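Local atomic coordinates of tail spike protein gp49 (Pseudomonas phage LKA1, PDB entry 4RU4), a protein that forms the phage tailspike and, as an O-specific polysaccharide lyase, degrades the surface polysaccharide of Pseudomonas during virus entry. Residues H47-A50 and L51-I55; A59-A62 and A63-G67; I264-G267 and G268-G272; L466-V469 and L470-D473; V534-R537 and Y538-K542. All blocks are in the same frame, centred on the assembly; numbering follows the deposited sequence.

Contact 1: H47-A50 and L51-I55; sequences HAVA and LSDEI. With EDO (1,2-ethanediol), chain V.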
loop_
_atom_site.group_PDB
_atom_site.type_symbol
_atom_site.label_atom_id
_atom_site.label_comp_id
_atom_site.label_asym_id
_atom_site.label_seq_id
_atom_site.Cartn_x
_atom_site.Cartn_y
_atom_site.Cartn_z
ATOM N N HIS B 47 -38.236 27.552 -16.865
ATOM C CA HIS B 47 -37.574 26.716 -17.861
ATOM C C HIS B 47 -38.254 25.360 -18.123
ATOM O O HIS B 47 -37.686 24.476 -18.759
ATOM C CB HIS B 47 -36.072 26.608 -17.550
ATOM C CG HIS B 47 -35.382 27.939 -17.515
ATOM N ND1 HIS B 47 -35.530 28.880 -18.514
ATOM C CD2 HIS B 47 -34.576 28.502 -16.585
ATOM C CE1 HIS B 47 -34.828 29.958 -18.210
ATOM N NE2 HIS B 47 -34.244 29.756 -17.043
ATOM N N ALA B 48 -39.493 25.219 -17.666
ATOM C CA ALA B 48 -40.332 24.108 -18.098
ATOM C C ALA B 48 -40.533 24.195 -19.615
ATOM O O ALA B 48 -40.730 25.284 -20.161
ATOM C CB ALA B 48 -41.689 24.177 -17.397
ATOM N N VAL B 49 -40.512 23.051 -20.288
ATOM C CA VAL B 49 -40.649 23.020 -21.743
ATOM C C VAL B 49 -42.092 22.718 -22.188
ATOM O O VAL B 49 -42.595 23.293 -23.176
ATOM C CB VAL B 49 -39.639 22.025 -22.348
ATOM C CG1 VAL B 49 -39.771 21.918 -23.892
ATOM C CG2 VAL B 49 -38.215 22.425 -21.945
ATOM N N ALA B 50 -42.774 21.858 -21.435
ATOM C CA ALA B 50 -44.114 21.411 -21.799
ATOM C C ALA B 50 -44.908 20.966 -20.578
ATOM O O ALA B 50 -44.340 20.490 -19.581
ATOM C CB ALA B 50 -44.022 20.249 -22.816
ATOM N N LEU B 51 -46.232 21.100 -20.659
ATOM C CA LEU B 51 -47.097 20.657 -19.567
ATOM C C LEU B 51 -46.924 19.175 -19.233
ATOM O O LEU B 51 -47.304 18.731 -18.161
ATOM C CB LEU B 51 -48.555 20.962 -19.887
ATOM C CG LEU B 51 -48.926 22.447 -19.792
ATOM C CD1 LEU B 51 -50.406 22.698 -20.222
ATOM C CD2 LEU B 51 -48.668 22.927 -18.382
ATOM N N SER B 52 -46.325 18.414 -20.140
ATOM C CA SER B 52 -46.116 16.994 -19.865
ATOM C C SER B 52 -44.823 16.731 -19.067
ATOM O O SER B 52 -44.574 15.592 -18.663
ATOM C CB SER B 52 -46.103 16.219 -21.179
ATOM O OG SER B 52 -45.175 16.818 -22.060
ATOM N N ASP B 53 -44.004 17.766 -18.852
ATOM C CA ASP B 53 -42.810 17.638 -17.983
ATOM C C ASP B 53 -43.223 17.242 -16.562
ATOM O O ASP B 53 -44.273 17.656 -16.073
ATOM C CB ASP B 53 -42.042 18.964 -17.868
ATOM C CG ASP B 53 -41.290 19.327 -19.137
ATOM O OD1 ASP B 53 -41.068 18.436 -19.984
ATOM O OD2 ASP B 53 -40.933 20.514 -19.274
ATOM N N GLU B 54 -42.364 16.497 -15.878
ATOM C CA GLU B 54 -42.630 16.092 -14.504
ATOM C C GLU B 54 -42.499 17.255 -13.528
ATOM O O GLU B 54 -41.545 18.037 -13.594
ATOM C CB GLU B 54 -41.649 14.974 -14.088
ATOM C CG GLU B 54 -41.859 13.647 -14.837
ATOM C CD GLU B 54 -43.085 12.874 -14.359
ATOM O OE1 GLU B 54 -43.642 13.215 -13.294
ATOM O OE2 GLU B 54 -43.491 11.914 -15.052
ATOM N N ILE B 55 -43.452 17.366 -12.614
ATOM C CA ILE B 55 -43.337 18.318 -11.524
ATOM C C ILE B 55 -42.028 18.109 -10.716
ATOM O O ILE B 55 -41.368 19.083 -10.357
ATOM C CB ILE B 55 -44.598 18.250 -10.617
ATOM C CG1 ILE B 55 -45.797 18.885 -11.352
ATOM C CG2 ILE B 55 -44.339 18.918 -9.250
ATOM C CD1 ILE B 55 -47.193 18.494 -10.795
HETATM C C1 EDO V . -37.269 24.566 -13.401
HETATM O O1 EDO V . -38.099 23.724 -14.177
HETATM C C2 EDO V . -36.643 25.545 -14.372
HETATM O O2 EDO V . -37.456 26.710 -14.410
#

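Contact 2: A59-A62 and A63-G67; sequences ALQA and AVDSG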
loop_
_atom_site.group_PDB
_atom_site.type_symbol
_atom_site.label_atom_id
_atom_site.label_comp_id
_atom_site.label_asym_id
_atom_site.label_seq_id
_atom_site.Cartn_x
_atom_site.Cartn_y
_atom_site.Cartn_z
ATOM N N ALA B 59 -39.364 21.036 -10.209
ATOM C CA ALA B 59 -39.004 21.456 -8.853
ATOM C C ALA B 59 -37.500 21.323 -8.556
ATOM O O ALA B 59 -36.885 22.227 -7.973
ATOM C CB ALA B 59 -39.843 20.683 -7.798
ATOM N N LEU B 60 -36.913 20.195 -8.948
ATOM C CA LEU B 60 -35.501 19.946 -8.677
ATOM C C LEU B 60 -34.654 20.891 -9.484
ATOM O O LEU B 60 -33.709 21.466 -8.970
ATOM C CB LEU B 60 -35.126 18.519 -9.054
ATOM C CG LEU B 60 -35.275 17.484 -7.956
ATOM C CD1 LEU B 60 -35.251 16.100 -8.592
ATOM C CD2 LEU B 60 -34.132 17.658 -6.963
ATOM N N GLN B 61 -35.006 21.066 -10.756
ATOM C CA GLN B 61 -34.260 22.006 -11.605
ATOM C C GLN B 61 -34.348 23.425 -11.065
ATOM O O GLN B 61 -33.343 24.157 -11.059
ATOM C CB GLN B 61 -34.718 21.959 -13.080
ATOM C CG GLN B 61 -33.850 22.829 -13.995
ATOM C CD GLN B 61 -32.415 22.302 -14.082
ATOM O OE1 GLN B 61 -32.180 21.193 -14.565
ATOM N NE2 GLN B 61 -31.461 23.086 -13.592
ATOM N N ALA B 62 -35.538 23.818 -10.616
ATOM C CA ALA B 62 -35.728 25.171 -10.059
ATOM C C ALA B 62 -34.928 25.358 -8.771
ATOM O O ALA B 62 -34.372 26.450 -8.506
ATOM C CB ALA B 62 -37.221 25.474 -9.814
ATOM N N ALA B 63 -34.855 24.297 -7.972
ATOM C CA ALA B 63 -34.062 24.352 -6.744
ATOM C C ALA B 63 -32.582 24.566 -7.069
ATOM O O ALA B 63 -31.916 25.418 -6.463
ATOM C CB ALA B 63 -34.247 23.064 -5.910
ATOM N N VAL B 64 -32.066 23.772 -8.006
ATOM C CA VAL B 64 -30.702 23.960 -8.483
ATOM C C VAL B 64 -30.517 25.382 -8.999
ATOM O O VAL B 64 -29.529 26.038 -8.680
ATOM C CB VAL B 64 -30.336 22.936 -9.577
ATOM C CG1 VAL B 64 -29.065 23.341 -10.305
ATOM C CG2 VAL B 64 -30.192 21.533 -8.957
ATOM N N ASP B 65 -31.479 25.857 -9.792
ATOM C CA ASP B 65 -31.391 27.175 -10.405
ATOM C C ASP B 65 -31.355 28.303 -9.385
ATOM O O ASP B 65 -30.908 29.404 -9.687
ATOM C CB ASP B 65 -32.568 27.407 -11.359
ATOM C CG ASP B 65 -32.414 26.635 -12.678
ATOM O OD1 ASP B 65 -31.347 26.045 -12.899
ATOM O OD2 ASP B 65 -33.365 26.622 -13.481
ATOM N N SER B 66 -31.834 28.032 -8.180
ATOM C CA SER B 66 -31.829 29.047 -7.148
ATOM C C SER B 66 -30.403 29.483 -6.788
ATOM O O SER B 66 -30.212 30.569 -6.238
ATOM C CB SER B 66 -32.554 28.550 -5.889
ATOM O OG SER B 66 -31.696 27.730 -5.085
ATOM N N GLY B 67 -29.404 28.638 -7.067
ATOM C CA GLY B 67 -28.039 28.953 -6.659
ATOM C C GLY B 67 -27.689 28.567 -5.223
ATOM O O GLY B 67 -26.516 28.607 -4.817
#

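Contact 3: I264-G267 and G268-G272; sequences IGDG and GDDYG. With EDO (1,2-ethanediol), chain U.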
loop_
_atom_site.group_PDB
_atom_site.type_symbol
_atom_site.label_atom_id
_atom_site.label_comp_id
_atom_site.label_asym_id
_atom_site.label_seq_id
_atom_site.Cartn_x
_atom_site.Cartn_y
_atom_site.Cartn_z
ATOM N N ILE B 264 -24.881 -1.618 -16.100
ATOM C CA ILE B 264 -25.205 -2.862 -16.778
ATOM C C ILE B 264 -24.782 -2.746 -18.231
ATOM O O ILE B 264 -24.512 -3.761 -18.887
ATOM C CB ILE B 264 -26.738 -3.127 -16.638
ATOM C CG1 ILE B 264 -27.019 -3.579 -15.208
ATOM C CG2 ILE B 264 -27.275 -4.125 -17.672
ATOM C CD1 ILE B 264 -28.473 -3.409 -14.779
ATOM N N GLY B 265 -24.732 -1.505 -18.714
ATOM C CA GLY B 265 -24.305 -1.201 -20.068
ATOM C C GLY B 265 -25.444 -1.295 -21.071
ATOM O O GLY B 265 -26.512 -1.813 -20.745
ATOM N N ASP B 266 -25.219 -0.807 -22.287
ATOM C CA ASP B 266 -26.167 -1.028 -23.384
ATOM C C ASP B 266 -25.456 -1.586 -24.635
ATOM O O ASP B 266 -26.008 -1.603 -25.731
ATOM C CB ASP B 266 -26.932 0.260 -23.716
ATOM C CG ASP B 266 -26.058 1.324 -24.358
ATOM O OD1 ASP B 266 -24.812 1.255 -24.259
ATOM O OD2 ASP B 266 -26.629 2.252 -24.963
ATOM N N GLY B 267 -24.230 -2.052 -24.449
ATOM C CA GLY B 267 -23.470 -2.649 -25.527
ATOM C C GLY B 267 -22.493 -1.682 -26.151
ATOM O O GLY B 267 -21.884 -1.995 -27.168
ATOM N N GLY B 268 -22.333 -0.506 -25.550
ATOM C CA GLY B 268 -21.317 0.430 -26.000
ATOM C C GLY B 268 -20.060 0.293 -25.158
ATOM O O GLY B 268 -19.710 -0.798 -24.732
ATOM N N ASP B 269 -19.400 1.411 -24.879
ATOM C CA ASP B 269 -18.182 1.382 -24.098
ATOM C C ASP B 269 -18.413 0.941 -22.650
ATOM O O ASP B 269 -17.520 0.395 -22.044
ATOM C CB ASP B 269 -17.508 2.744 -24.125
ATOM C CG ASP B 269 -16.925 3.078 -25.490
ATOM O OD1 ASP B 269 -16.715 2.150 -26.310
ATOM O OD2 ASP B 269 -16.658 4.271 -25.723
ATOM N N ASP B 270 -19.592 1.224 -22.111
ATOM C CA ASP B 270 -20.075 0.622 -20.873
ATOM C C ASP B 270 -19.082 0.697 -19.694
ATOM O O ASP B 270 -18.578 -0.341 -19.212
ATOM C CB ASP B 270 -20.549 -0.815 -21.150
ATOM C CG ASP B 270 -21.701 -0.862 -22.183
ATOM O OD1 ASP B 270 -22.164 0.223 -22.624
ATOM O OD2 ASP B 270 -22.160 -1.972 -22.548
ATOM N N TYR B 271 -18.816 1.936 -19.266
ATOM C CA TYR B 271 -17.952 2.255 -18.130
ATOM C C TYR B 271 -18.719 2.418 -16.823
ATOM O O TYR B 271 -19.874 2.832 -16.816
ATOM C CB TYR B 271 -17.249 3.588 -18.355
ATOM C CG TYR B 271 -16.497 3.732 -19.646
ATOM C CD1 TYR B 271 -15.376 2.969 -19.891
ATOM C CD2 TYR B 271 -16.888 4.662 -20.608
ATOM C CE1 TYR B 271 -14.643 3.102 -21.072
ATOM C CE2 TYR B 271 -16.162 4.804 -21.798
ATOM C CZ TYR B 271 -15.036 4.011 -22.015
ATOM O OH TYR B 271 -14.292 4.112 -23.169
ATOM N N GLY B 272 -18.044 2.150 -15.711
ATOM C CA GLY B 272 -18.631 2.417 -14.393
ATOM C C GLY B 272 -18.331 3.874 -14.049
ATOM O O GLY B 272 -19.210 4.719 -14.100
HETATM C C1 EDO U . -10.820 7.321 -24.776
HETATM O O1 EDO U . -10.635 7.201 -26.188
HETATM C C2 EDO U . -12.295 7.107 -24.461
HETATM O O2 EDO U . -12.497 7.057 -23.055
#

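Contact 4: L466-V469 and L470-D473; sequences LGKV and LQLD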
loop_
_atom_site.group_PDB
_atom_site.type_symbol
_atom_site.label_atom_id
_atom_site.label_comp_id
_atom_site.label_asym_id
_atom_site.label_seq_id
_atom_site.Cartn_x
_atom_site.Cartn_y
_atom_site.Cartn_z
ATOM N N LEU B 466 3.741 -25.658 -16.729
ATOM C CA LEU B 466 4.182 -24.377 -17.246
ATOM C C LEU B 466 5.184 -24.686 -18.343
ATOM O O LEU B 466 5.906 -25.680 -18.259
ATOM C CB LEU B 466 4.851 -23.538 -16.147
ATOM C CG LEU B 466 5.363 -22.152 -16.519
ATOM C CD1 LEU B 466 4.206 -21.247 -17.022
ATOM C CD2 LEU B 466 6.075 -21.522 -15.291
ATOM N N GLY B 467 5.201 -23.847 -19.377
ATOM C CA GLY B 467 6.223 -23.921 -20.400
ATOM C C GLY B 467 7.404 -23.004 -20.118
ATOM O O GLY B 467 8.557 -23.455 -20.050
ATOM N N LYS B 468 7.129 -21.712 -19.941
ATOM C CA LYS B 468 8.217 -20.716 -19.913
ATOM C C LYS B 468 7.877 -19.582 -18.975
ATOM O O LYS B 468 6.694 -19.320 -18.744
ATOM C CB LYS B 468 8.431 -20.082 -21.300
ATOM C CG LYS B 468 8.232 -21.026 -22.473
ATOM C CD LYS B 468 8.658 -20.385 -23.790
ATOM C CE LYS B 468 8.401 -21.339 -24.972
ATOM N NZ LYS B 468 8.706 -20.711 -26.291
ATOM N N VAL B 469 8.908 -18.885 -18.482
ATOM C CA VAL B 469 8.683 -17.644 -17.741
ATOM C C VAL B 469 8.446 -16.544 -18.771
ATOM O O VAL B 469 7.358 -15.980 -18.819
ATOM C CB VAL B 469 9.854 -17.290 -16.779
ATOM C CG1 VAL B 469 9.571 -15.990 -16.000
ATOM C CG2 VAL B 469 10.119 -18.448 -15.808
ATOM N N LEU B 470 9.445 -16.272 -19.621
ATOM C CA LEU B 470 9.319 -15.218 -20.629
ATOM C C LEU B 470 9.287 -15.780 -22.038
ATOM O O LEU B 470 9.999 -16.751 -22.357
ATOM C CB LEU B 470 10.486 -14.229 -20.542
ATOM C CG LEU B 470 10.783 -13.633 -19.168
ATOM C CD1 LEU B 470 11.933 -12.651 -19.294
ATOM C CD2 LEU B 470 9.527 -12.966 -18.556
ATOM N N GLN B 471 8.484 -15.133 -22.881
ATOM C CA GLN B 471 8.401 -15.432 -24.301
ATOM C C GLN B 471 8.551 -14.072 -24.995
ATOM O O GLN B 471 7.653 -13.229 -24.918
ATOM C CB GLN B 471 7.050 -16.063 -24.617
ATOM C CG GLN B 471 6.745 -16.164 -26.095
ATOM C CD GLN B 471 7.433 -17.345 -26.732
ATOM O OE1 GLN B 471 7.582 -18.402 -26.112
ATOM N NE2 GLN B 471 7.883 -17.168 -27.965
ATOM N N LEU B 472 9.711 -13.839 -25.607
ATOM C CA LEU B 472 10.053 -12.520 -26.164
ATOM C C LEU B 472 10.255 -12.632 -27.674
ATOM O O LEU B 472 11.247 -13.210 -28.131
ATOM C CB LEU B 472 11.316 -11.950 -25.487
ATOM C CG LEU B 472 11.245 -11.932 -23.940
ATOM C CD1 LEU B 472 12.573 -11.540 -23.306
ATOM C CD2 LEU B 472 10.113 -11.014 -23.421
ATOM N N ASP B 473 9.329 -12.059 -28.436
ATOM C CA ASP B 473 9.240 -12.317 -29.872
ATOM C C ASP B 473 9.351 -11.037 -30.659
ATOM O O ASP B 473 9.106 -9.938 -30.138
ATOM C CB ASP B 473 7.866 -12.891 -30.216
ATOM C CG ASP B 473 7.687 -14.269 -29.698
ATOM O OD1 ASP B 473 8.626 -15.072 -29.863
ATOM O OD2 ASP B 473 6.628 -14.544 -29.112
#

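Contact 5: V534-R537 and Y538-K542; sequences VTFR and YIYPK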
loop_
_atom_site.group_PDB
_atom_site.type_symbol
_atom_site.label_atom_id
_atom_site.label_comp_id
_atom_site.label_asym_id
_atom_site.label_seq_id
_atom_site.Cartn_x
_atom_site.Cartn_y
_atom_site.Cartn_z
ATOM N N VAL B 534 24.589 -33.752 -16.564
ATOM C CA VAL B 534 23.645 -32.964 -15.785
ATOM C C VAL B 534 22.638 -32.375 -16.768
ATOM O O VAL B 534 23.026 -31.915 -17.831
ATOM C CB VAL B 534 24.405 -31.832 -15.055
ATOM C CG1 VAL B 534 23.495 -30.701 -14.681
ATOM C CG2 VAL B 534 25.125 -32.406 -13.818
ATOM N N THR B 535 21.348 -32.429 -16.441
ATOM C CA THR B 535 20.342 -31.704 -17.211
ATOM C C THR B 535 19.793 -30.631 -16.275
ATOM O O THR B 535 19.303 -30.958 -15.206
ATOM C CB THR B 535 19.185 -32.638 -17.645
ATOM O OG1 THR B 535 19.690 -33.706 -18.450
ATOM C CG2 THR B 535 18.122 -31.872 -18.430
ATOM N N PHE B 536 19.876 -29.363 -16.668
ATOM C CA PHE B 536 19.463 -28.273 -15.786
ATOM C C PHE B 536 17.959 -28.322 -15.508
ATOM O O PHE B 536 17.154 -28.635 -16.407
ATOM C CB PHE B 536 19.778 -26.916 -16.411
ATOM C CG PHE B 536 21.231 -26.723 -16.803
ATOM C CD1 PHE B 536 22.267 -27.232 -16.022
ATOM C CD2 PHE B 536 21.553 -26.031 -17.968
ATOM C CE1 PHE B 536 23.605 -27.029 -16.393
ATOM C CE2 PHE B 536 22.872 -25.840 -18.344
ATOM C CZ PHE B 536 23.903 -26.342 -17.559
ATOM N N ARG B 537 17.588 -27.962 -14.279
ATOM C CA ARG B 537 16.187 -27.882 -13.898
ATOM C C ARG B 537 15.431 -26.919 -14.808
ATOM O O ARG B 537 14.273 -27.159 -15.122
ATOM C CB ARG B 537 16.058 -27.419 -12.457
ATOM C CG ARG B 537 14.605 -27.389 -11.925
ATOM C CD ARG B 537 14.569 -26.756 -10.495
ATOM N NE ARG B 537 13.185 -26.602 -10.026
ATOM C CZ ARG B 537 12.500 -27.579 -9.444
ATOM N NH1 ARG B 537 13.074 -28.765 -9.238
ATOM N NH2 ARG B 537 11.251 -27.373 -9.064
ATOM N N TYR B 538 16.085 -25.812 -15.188
ATOM C CA TYR B 538 15.523 -24.849 -16.133
ATOM C C TYR B 538 16.404 -24.757 -17.382
ATOM O O TYR B 538 17.622 -24.865 -17.302
ATOM C CB TYR B 538 15.422 -23.444 -15.500
ATOM C CG TYR B 538 14.812 -23.470 -14.112
ATOM C CD1 TYR B 538 13.698 -24.264 -13.841
ATOM C CD2 TYR B 538 15.358 -22.733 -13.074
ATOM C CE1 TYR B 538 13.149 -24.321 -12.560
ATOM C CE2 TYR B 538 14.806 -22.777 -11.774
ATOM C CZ TYR B 538 13.711 -23.577 -11.539
ATOM O OH TYR B 538 13.162 -23.640 -10.282
ATOM N N ILE B 539 15.784 -24.508 -18.529
ATOM C CA ILE B 539 16.537 -24.285 -19.747
ATOM C C ILE B 539 16.875 -22.789 -19.892
ATOM O O ILE B 539 15.988 -21.936 -19.846
ATOM C CB ILE B 539 15.727 -24.760 -20.973
ATOM C CG1 ILE B 539 15.431 -26.261 -20.857
ATOM C CG2 ILE B 539 16.477 -24.431 -22.266
ATOM C CD1 ILE B 539 14.265 -26.712 -21.687
ATOM N N TYR B 540 18.159 -22.483 -20.074
ATOM C CA TYR B 540 18.633 -21.106 -20.232
ATOM C C TYR B 540 18.461 -20.603 -21.677
ATOM O O TYR B 540 18.312 -21.406 -22.599
ATOM C CB TYR B 540 20.115 -21.005 -19.807
ATOM C CG TYR B 540 20.336 -21.206 -18.325
ATOM C CD1 TYR B 540 20.218 -20.131 -17.435
ATOM C CD2 TYR B 540 20.660 -22.473 -17.810
ATOM C CE1 TYR B 540 20.405 -20.304 -16.073
ATOM C CE2 TYR B 540 20.843 -22.672 -16.436
ATOM C CZ TYR B 540 20.734 -21.566 -15.570
ATOM O OH TYR B 540 20.922 -21.736 -14.211
ATOM N N PRO B 541 18.464 -19.266 -21.880
ATOM C CA PRO B 541 18.355 -18.753 -23.256
ATOM C C PRO B 541 19.575 -19.056 -24.112
ATOM O O PRO B 541 19.462 -19.046 -25.331
ATOM C CB PRO B 541 18.209 -17.229 -23.081
ATOM C CG PRO B 541 17.909 -17.003 -21.615
ATOM C CD PRO B 541 18.475 -18.194 -20.870
ATOM N N LYS B 542 20.722 -19.319 -23.488
ATOM C CA LYS B 542 21.951 -19.667 -24.206
ATOM C C LYS B 542 22.827 -20.410 -23.198
ATOM O O LYS B 542 22.443 -20.509 -22.040
ATOM C CB LYS B 542 22.666 -18.399 -24.696
ATOM C CG LYS B 542 23.000 -17.401 -23.569
ATOM C CD LYS B 542 23.422 -16.047 -24.160
ATOM C CE LYS B 542 23.964 -15.129 -23.084
ATOM N NZ LYS B 542 24.514 -13.867 -23.689
#

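Contact 1: H47-A50 and L51-I55
Asp53 reaches back over the bend that precedes it and sets one carboxylate oxygen between two successive backbone N-H groups. Its OD2 takes Val49 N at 2.8 Å and Ala50 N at 3.1 Å, yet the two donors come from different directions. Val49 N meets the oxygen nearly head-on, in line with the C-O bond, whereas Ala50 N arrives from above the carboxylate plane, 65° out of it. Having CG beside its own backbone N (chi1 -72°) is what folds the carboxylate back over the turn.

The main chain itself closes a type I beta turn from Ala50 to Asp53, with Asp53 N bonded to Ala50 O at 2.8 Å. One residue therefore holds the bend twice, by its N-H and by its side chain. The methyl of Ala50 touches Ser52 OG at 3.7 Å. At the other end, the backbone N of His47 gives a hydrogen bond of 2.7 Å to O2 of a 1,2-ethanediol, probably picked up from the crystallisation liquor.

The second carboxylate oxygen, OD1, makes a salt bridge to Arg81 and a hydrogen bond to Asn80. The turn lies in the loop joining helix 38-44 to helix 55-65 and is tied by these bonds to the connection between strands 75-79 and 82-86, with Glu54 as N-cap of the second helix.

Contact 2: A59-A62 and A63-G67
Gln61 and Asp65, one helical turn apart, join their side chains along the flank of helix 55-65 that borders strand 82-86. NE2 of Gln61 bonds to OD1 of Asp65 at 3.0 Å; the oxygen lies close to the amide plane, but the nitrogen stands above the carboxylate plane, 45° out of it. Gln61 gets there by a bend in its chain: CG is anti to the backbone N, and the turn at chi2 (65°) swings the amide along the helix toward Asp65. The same NE2 also bonds to Ser84 O in strand 82-86, so two acceptors fix the rotation of the amide.

The tight side is that of the small and aliphatic residues. Leu60 packs on Ile72, Tyr77, Ile79 and Ile83, while the methyls of Ala62 and Ala63 meet Phe20. Along the helix, Val64 N to Leu60 O is 3.0 Å and nearly straight, at 174°, and Val64 CG2 lies 3.5 Å from that same Leu60 O.

The solvent side is looser. Asp65 and Ser66 are exposed, and the bond from Ser66 N to Ala62 O is weak. Ser66 N also bonds to Ala63 O, which takes a second bond, of 2.7 Å, from Ser66 OG in the carbonyl plane. Gly67 then leaves helical geometry with a positive phi. This is an amphipathic alpha-helix with an i to i+4 side-chain bond, laid against the first strands of the parallel beta-helix.

Contact 3: I264-G267 and G268-G272
Between Gly265 and Asp270 the backbone makes a narrow loop, bringing their CA atoms to 4.7 Å, with Gly265, Gly267 and Asp270 all at positive phi. The carboxylate of Asp270 fills the inside of this loop and collects N-H groups from the opposite limb. Its OD2 accepts Gly267 N at 2.8 Å on the syn lone pair, the side facing the other oxygen. OD1 has weaker company: Asp266 N at 3.2 Å and, within its own limb, Gly268 N at 3.0 Å, both weak bonds. With CG beside the backbone N (chi1 -60°), the group points straight into the loop, and its CG sits only 3.4 Å from Gly265 CA.

Asp266 comes in across Asp270 at about a right angle, the two carboxylate planes 48° apart. Its OD1 receives a weak bond from Gly268 N and ends 3.3 Å from OD1 of Asp270. Two acidic oxygens so close would be expected to repel if both are charged; the shared N-H of Gly268 and the salt bridge from Arg291 to Asp270 OD2 probably ease this. Arg291 belongs to the next coil and is the stronger partner of that carboxylate.

Asp266 is exposed, whereas Asp270 is buried. The whole is a glycine-rich turn between strands 260-263 and 271-276 of the pectin lyase-like parallel beta-helix.

Contact 4: L466-V469 and L470-D473
Lys468 stretches out along the surface of the strand until its ammonium meets the side-chain amide of Gln471. Beyond CG the lysine is fully extended, with chi2 to chi4 all near anti; chi1 is -36°, somewhat off the usual staggered value. Gln471 does the bending: CG is anti to the backbone N (chi1 169°) and the chain turns at chi2, so its amide swings over toward the lysine. The two side chains run obliquely to each other, and NZ of Lys468 gives a 2.6 Å hydrogen bond to OE1 of Gln471, in the carbonyl plane and on a lone pair. The aliphatic part of the lysine also brushes the amide, with CD of Lys468 3.2 Å from the same OE1.

The other end of that amide is held too. NE2 of Gln471 gives bonds to both oxygens of Asp473, 2.9 Å to OD1 and 3.1 Å to OD2, each on its syn lone pair and near the amide plane. With both ends gripped, the amide can hardly turn over. Asp473 OD2 goes on to a salt bridge with Arg442, and Lys468 NZ to Ser500 OG, which extends the polar row to the neighbouring strands.

On the inner side, Val469 CG1 packs against Leu470 CD2 at 4.0 Å, and Leu470 continues onto Leu484 and Val486. Strand 468-474, paired in parallel with 439-446 and 497-501 and turning a corner at Val469, is one rung of the pectin lyase-like parallel beta-helix, with aliphatic side chains turned inward and the polar row outward.

Contact 5: V534-R537 and Y538-K542
This is a buried local contact, largely aromatic, where the chain leaves strand 529-535 within the Ig-like domain and passes back toward the beta-helix. Phe536 and Tyr540 form an offset edge-to-face pair: the edge of Tyr540 is directed at the face of Phe536, the planes stand 82° apart and the centroids are 5.5 Å from each other. The closest carbons are Phe536 CD2 and Tyr540 CD2, at 3.7 Å. Between the two rings in sequence, Tyr538 O lies 3.1 Å from Phe536 CB; this buried carbonyl oxygen has no hydrogen-bond partner in the model.

Arg537 and Tyr538 make the second half. Their side chains run side by side and point the same way, the arginine stretched from CG to NE with CG anti to the backbone N (chi1 -176°). That first torsion lays CG 3.5 Å from CE1 of Tyr538, and the extended chain beyond it brings NE to Tyr538 OH, to which it gives a 3.0 Å hydrogen bond. The hydroxyl oxygen lies close to the guanidinium plane, while the ring is turned almost square to it, at 81°. Arg537 NH2 is taken by Leu492 O, and Tyr538 OH has its stronger partner in the C-terminal carboxylate of Val602 of the second subunit, so the pair sits at the trimer interface.

Around it, Tyr540 OH bonds to Pro513 O, and the tyrosine rings pack on Leu515 of strand 510-522 and Leu498 of strand 497-501, with Ile599 of strand 590-600 against Tyr540.

In the fold
The five contacts follow one another along the chain and along the long axis of the spike. Contacts 1 and 2 lie at the N-terminal end, their centres about 14 Å apart, and touch through His47 and Asp65, the first leading into helix 55-65 and the second lying on it. Contact 3 sits in the beta-helix, about 30 Å from the centre of each. Contact 4, in the same pectin lyase-like range, is about 35 Å further on, near the last coils. Contact 5 belongs to the Ig-like domain, with its centre about 14 Å from that of contact 4; strand 497-501 borders both, consistent with the C-terminal domain packing against the last coils of the beta-helix.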